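Local atomic coordinates of TATA-box-binding protein (Sulfolobus acidocaldarius, PDB entry 1MP9), a protein that probably acts as a general transcription factor of archaeal RNA polymerase, binding the TATA box promoter element close to the start of transcription. Residues 118-121 with 122-125; 165-168 with 169-172; 174-177 with 178-182. All coordinates share one frame; numbering follows the deposited sequence.

Overall arrangement
All three contacts are local and lie in the second of the two repeats that build the saddle of TATA-box-binding protein. Contacts 2 and 3 share helix 168-184: residues 165-172 span the loop before it, its N-cap and its first turn, residues 174-182 carry it on toward its end, and the two centres are about 14 Å apart. Contact 1 is the cap and first turn of the short helix 121-127, its centre about 13 Å from that of contact 3. These two touch, with Ala124 CB lying 3.8 Å from Leu182 CD2, so the short helix packs against the later part of the long one. Contacts 1 and 2 do not touch; their nearest atoms are about 15 Å apart.

Contact 1 of 3, residues 118-121 with 122-125; sequences IVNL and DKAA
An N-cap starts the short helix 121-127: Asn120, the residue just before it, reaches its side chain forward to the first turn and accepts the backbone N-H of Lys123. The bond from Lys123 N to Asn120 OD1 is 3.1 Å long and nearly straight at the hydrogen (159°), but the donor sits above the amide plane, 61° out of it, and not on a lone pair. With chi1 at -175°, Asn120 CG stands beside its own carbonyl carbon, which brings the amide forward to the N-H groups at the helix start. The amide also lies against the beginning of the Lys123 side chain, Asn120 CG to Lys123 CB being 3.5 Å, and the two side chains cross at about a right angle.

The backbone takes over where the cap leaves off. Asn120 O receives Ala124 N at 2.9 Å, and Leu121 O receives Ala125 N at 2.7 Å, the first i to i+4 bonds of the helix. In the second TBP repeat this short helix follows strand 118-119, which pairs with strand 188-189 near the end of the chain. Ala124 CB rests 3.3 Å from Asn120 O, and the methyl also meets Leu141 of strand 141-145, as does the Leu121 side chain. Lys123 runs fully extended away from the cap, and its NZ bonds to the backbone oxygen of Asp186 and to that of Gln46 of the second subunit, while Phe47 of that subunit packs on its chain.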
# COMPACT_ATOMS: atom_id res chain seq x y z
N ILE A 118 16.30 3.27 -12.55
CA ILE A 118 14.95 3.53 -13.01
C ILE A 118 14.21 2.18 -12.97
O ILE A 118 14.79 1.17 -13.31
CB ILE A 118 14.96 4.09 -14.45
CG1 ILE A 118 15.29 5.59 -14.40
CG2 ILE A 118 13.63 3.85 -15.16
CD1 ILE A 118 15.37 6.26 -15.81
N VAL A 119 12.94 2.19 -12.57
CA VAL A 119 12.16 0.96 -12.50
C VAL A 119 11.12 0.92 -13.59
O VAL A 119 10.38 1.87 -13.77
CB VAL A 119 11.47 0.84 -11.11
CG1 VAL A 119 10.78 -0.56 -10.95
CG2 VAL A 119 12.53 1.05 -10.01
N ASN A 120 11.07 -0.16 -14.36
CA ASN A 120 10.04 -0.26 -15.39
C ASN A 120 8.81 -0.84 -14.66
O ASN A 120 8.69 -2.05 -14.49
CB ASN A 120 10.50 -1.19 -16.53
CG ASN A 120 9.51 -1.23 -17.70
OD1 ASN A 120 8.35 -0.96 -17.52
ND2 ASN A 120 9.98 -1.58 -18.88
N LEU A 121 7.88 0.03 -14.26
CA LEU A 121 6.70 -0.41 -13.52
C LEU A 121 5.70 -1.26 -14.33
O LEU A 121 5.14 -2.24 -13.81
CB LEU A 121 5.98 0.79 -12.91
CG LEU A 121 6.84 1.69 -12.00
CD1 LEU A 121 5.98 2.81 -11.47
CD2 LEU A 121 7.42 0.87 -10.84
N ASP A 122 5.51 -0.89 -15.61
CA ASP A 122 4.61 -1.62 -16.52
C ASP A 122 5.10 -3.06 -16.62
O ASP A 122 4.29 -3.99 -16.58
CB ASP A 122 4.64 -1.02 -17.94
CG ASP A 122 3.88 0.30 -18.05
OD1 ASP A 122 2.65 0.34 -17.86
OD2 ASP A 122 4.52 1.32 -18.38
N LYS A 123 6.41 -3.23 -16.73
CA LYS A 123 6.97 -4.57 -16.85
C LYS A 123 6.96 -5.32 -15.54
O LYS A 123 6.61 -6.50 -15.51
CB LYS A 123 8.40 -4.51 -17.38
CG LYS A 123 9.01 -5.88 -17.64
CD LYS A 123 10.40 -5.74 -18.23
CE LYS A 123 11.00 -7.13 -18.55
NZ LYS A 123 12.33 -6.99 -19.16
N ALA A 124 7.35 -4.64 -14.45
CA ALA A 124 7.36 -5.25 -13.14
C ALA A 124 5.94 -5.67 -12.71
O ALA A 124 5.75 -6.72 -12.07
CB ALA A 124 7.97 -4.26 -12.08
N ALA A 125 4.95 -4.85 -13.07
CA ALA A 125 3.57 -5.13 -12.69
C ALA A 125 3.08 -6.50 -13.13
O ALA A 125 2.26 -7.11 -12.46
CB ALA A 125 2.65 -4.08 -13.24

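Contact 2 of 3, residues 165-168 with 169-172; sequences AKRE and DEVH
Glu170 reaches back from the first turn of helix 168-184 and holds two successive backbone N-H groups of the preceding loop with one oxygen. Lys166 N gives the shorter bond, 2.8 Å to Glu170 OE1, met nearly end-on to the C-O bond; Arg167 N meets the same OE1 at 3.1 Å from above the carboxylate plane, more bent at the hydrogen (138°). The Glu170 chain is extended beyond CG, which carries the carboxylate back past the N-cap residue, Arg167, and Glu170 CG lies 3.8 Å from Arg167 CB. An alanine in place of Glu170 would probably leave the N-H groups of Lys166 and Arg167 without this shared acceptor and let the loop move more freely against the helix.

Arg167 and Asp169 pair by charge alone: Asp169 OD2 sits over one face of the guanidinium, 3.2 Å from Arg167 NH2, with no N-H aimed at it. Asp169 has chi1 of 56°, placing CG between its backbone N and carbonyl carbon, and this turns the carboxylate back toward the arginine. This loop joins strand 159-165 to the long helix of the second TBP repeat, and the bond from Arg167 N to Glu170 OE1 is one half of a capping box. Glu168 O is gripped twice by His172, one turn further along the helix, by its backbone N and, at 3.2 Å, by ring ND1. The oxygen lies in the imidazole plane, although ND1 stands 47° out of the carbonyl plane. Glu168 and His172 point the same way side by side, with Glu168 OE2 at the ring edge, 3.1 Å from His172 CE1. On the side facing the sheet, Val171 CG2 touches Ala165 CB at 3.7 Å, and the valine continues onto Ile109 and Ala111 of strand 103-114.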
# COMPACT_ATOMS: atom_id res chain seq x y z
N ALA A 165 7.17 -2.23 8.90
CA ALA A 165 8.23 -2.85 9.66
C ALA A 165 8.28 -2.34 11.09
O ALA A 165 7.89 -1.20 11.36
CB ALA A 165 9.57 -2.61 8.99
N LYS A 166 8.74 -3.19 11.99
CA LYS A 166 8.88 -2.81 13.37
C LYS A 166 10.34 -2.78 13.77
O LYS A 166 10.67 -2.37 14.88
CB LYS A 166 8.10 -3.77 14.27
CG LYS A 166 6.60 -3.65 14.13
CD LYS A 166 5.88 -4.62 15.06
CE LYS A 166 4.38 -4.61 14.81
NZ LYS A 166 3.67 -5.45 15.82
N ARG A 167 11.22 -3.21 12.87
CA ARG A 167 12.65 -3.20 13.15
C ARG A 167 13.40 -2.63 11.95
O ARG A 167 13.02 -2.87 10.80
CB ARG A 167 13.16 -4.62 13.37
CG ARG A 167 12.40 -5.46 14.35
CD ARG A 167 13.20 -6.75 14.51
NE ARG A 167 14.55 -6.41 14.96
CZ ARG A 167 15.58 -7.25 14.98
NH1 ARG A 167 15.43 -8.51 14.57
NH2 ARG A 167 16.76 -6.83 15.40
N GLU A 168 14.47 -1.89 12.21
CA GLU A 168 15.21 -1.32 11.10
C GLU A 168 15.79 -2.38 10.16
O GLU A 168 15.83 -2.16 8.95
CB GLU A 168 16.30 -0.34 11.60
CG GLU A 168 17.30 0.06 10.51
CD GLU A 168 17.84 1.49 10.61
OE1 GLU A 168 18.00 2.02 11.73
OE2 GLU A 168 18.15 2.08 9.52
N ASP A 169 16.22 -3.53 10.67
CA ASP A 169 16.77 -4.51 9.73
C ASP A 169 15.71 -5.06 8.78
O ASP A 169 16.03 -5.44 7.66
CB ASP A 169 17.54 -5.67 10.43
CG ASP A 169 16.70 -6.43 11.47
OD1 ASP A 169 15.45 -6.40 11.48
OD2 ASP A 169 17.34 -7.10 12.29
N GLU A 170 14.46 -5.10 9.21
CA GLU A 170 13.39 -5.56 8.31
C GLU A 170 13.25 -4.56 7.16
O GLU A 170 13.01 -4.95 6.00
CB GLU A 170 12.04 -5.64 9.04
CG GLU A 170 12.04 -6.54 10.26
CD GLU A 170 10.68 -6.57 10.91
OE1 GLU A 170 10.04 -5.51 11.08
OE2 GLU A 170 10.23 -7.68 11.27
N VAL A 171 13.36 -3.27 7.47
CA VAL A 171 13.27 -2.28 6.40
C VAL A 171 14.35 -2.57 5.38
O VAL A 171 14.06 -2.67 4.17
CB VAL A 171 13.48 -0.87 6.90
CG1 VAL A 171 13.60 0.08 5.68
CG2 VAL A 171 12.28 -0.45 7.80
N HIS A 172 15.58 -2.72 5.85
CA HIS A 172 16.67 -2.99 4.93
C HIS A 172 16.54 -4.31 4.20
O HIS A 172 16.95 -4.42 3.04
CB HIS A 172 18.03 -2.94 5.63
CG HIS A 172 18.49 -1.55 5.91
ND1 HIS A 172 18.07 -0.83 7.01
CD2 HIS A 172 19.38 -0.76 5.27
CE1 HIS A 172 18.68 0.34 7.03
NE2 HIS A 172 19.49 0.40 5.98

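Contact 3 of 3, residues 174-177 with 178-182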
# COMPACT_ATOMS: atom_id res chain seq x y z
N ALA A 174 13.69 -5.75 3.29
CA ALA A 174 12.68 -5.59 2.24
C ALA A 174 13.23 -4.83 1.02
O ALA A 174 12.93 -5.19 -0.12
CB ALA A 174 11.46 -4.86 2.83
N VAL A 175 14.03 -3.80 1.25
CA VAL A 175 14.58 -3.01 0.13
C VAL A 175 15.50 -3.87 -0.73
O VAL A 175 15.32 -3.94 -1.92
CB VAL A 175 15.32 -1.71 0.66
CG1 VAL A 175 16.02 -0.99 -0.49
CG2 VAL A 175 14.29 -0.76 1.31
N LYS A 176 16.49 -4.53 -0.11
CA LYS A 176 17.39 -5.40 -0.88
C LYS A 176 16.61 -6.50 -1.59
O LYS A 176 16.95 -6.88 -2.70
CB LYS A 176 18.47 -6.07 0.01
CG LYS A 176 19.37 -7.00 -0.85
CD LYS A 176 20.41 -7.83 -0.10
CE LYS A 176 21.11 -8.90 -1.03
NZ LYS A 176 21.62 -8.31 -2.30
N LYS A 177 15.57 -7.03 -0.95
CA LYS A 177 14.79 -8.09 -1.56
C LYS A 177 14.08 -7.67 -2.84
O LYS A 177 14.18 -8.34 -3.86
CB LYS A 177 13.76 -8.63 -0.56
CG LYS A 177 13.06 -9.95 -0.96
CD LYS A 177 12.32 -10.52 0.28
CE LYS A 177 11.26 -11.57 -0.09
NZ LYS A 177 10.68 -12.22 1.13
N ILE A 178 13.35 -6.55 -2.82
CA ILE A 178 12.65 -6.14 -4.01
C ILE A 178 13.62 -5.70 -5.07
O ILE A 178 13.38 -5.88 -6.26
CB ILE A 178 11.58 -5.03 -3.70
CG1 ILE A 178 10.62 -4.87 -4.88
CG2 ILE A 178 12.24 -3.75 -3.36
CD1 ILE A 178 9.74 -6.06 -5.11
N PHE A 179 14.75 -5.14 -4.64
CA PHE A 179 15.77 -4.72 -5.60
C PHE A 179 16.27 -5.96 -6.35
O PHE A 179 16.34 -5.98 -7.57
CB PHE A 179 16.98 -4.07 -4.88
CG PHE A 179 18.17 -3.84 -5.80
CD1 PHE A 179 18.17 -2.78 -6.70
CD2 PHE A 179 19.28 -4.69 -5.76
CE1 PHE A 179 19.29 -2.56 -7.57
CE2 PHE A 179 20.40 -4.47 -6.61
CZ PHE A 179 20.39 -3.39 -7.52
N ASP A 180 16.66 -6.99 -5.61
CA ASP A 180 17.15 -8.22 -6.21
C ASP A 180 16.10 -8.85 -7.11
O ASP A 180 16.42 -9.34 -8.18
CB ASP A 180 17.54 -9.21 -5.11
CG ASP A 180 18.80 -8.80 -4.40
OD1 ASP A 180 19.05 -9.26 -3.25
OD2 ASP A 180 19.55 -8.00 -4.98
N LYS A 181 14.84 -8.83 -6.69
CA LYS A 181 13.83 -9.41 -7.55
C LYS A 181 13.66 -8.55 -8.82
O LYS A 181 13.54 -9.09 -9.92
CB LYS A 181 12.49 -9.56 -6.80
CG LYS A 181 11.35 -10.18 -7.64
CD LYS A 181 11.69 -11.60 -8.18
CE LYS A 181 10.51 -12.56 -7.97
NZ LYS A 181 10.64 -13.86 -8.73
N LEU A 182 13.67 -7.23 -8.68
CA LEU A 182 13.53 -6.40 -9.86
C LEU A 182 14.70 -6.62 -10.84
O LEU A 182 14.50 -6.63 -12.05
CB LEU A 182 13.40 -4.92 -9.47
CG LEU A 182 12.09 -4.62 -8.75
CD1 LEU A 182 12.19 -3.23 -8.06
CD2 LEU A 182 10.91 -4.68 -9.73
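Lys176 and Asp180, one turn apart on helix 168-184, form an i to i+4 salt bridge. Lys176 NZ approaches Asp180 OD1 at 2.9 Å and OD2 at 3.4 Å; as hydrogen bonds both are weak. The lysine is extended as far as CE and then bends at its last torsion (chi4 51°), which swings NZ back to the carboxylate. The lysine methylenes run along Asp180 OD1, with Lys176 CG 3.3 Å from it. This is the long helix of the second TBP repeat, which lies across the antiparallel sheet.

Regular backbone bonds join the turns: Ile178 N to Ala174 O, Phe179 N to Val175 O, Asp180 N to Lys176 O and Lys181 N to Lys177 O. Lys177 itself extends away from the turn, and its NZ finds the backbone oxygen of Glu147.

The sheet-facing side is apolar. Ala174, Val175 and Ile178 pack on strand residues, Ile178 on Leu152, Ile154 and Met160, Val175 on Ile162. The Phe179 ring leads off the helix to an edge-to-face contact with Tyr9. Within the helix, Ile178 CG2 stands between its own backbone N and carbonyl carbon, and that methyl lies over the preceding turn, 3.4 Å from Val175 O and 3.6 Å from Ala174 O.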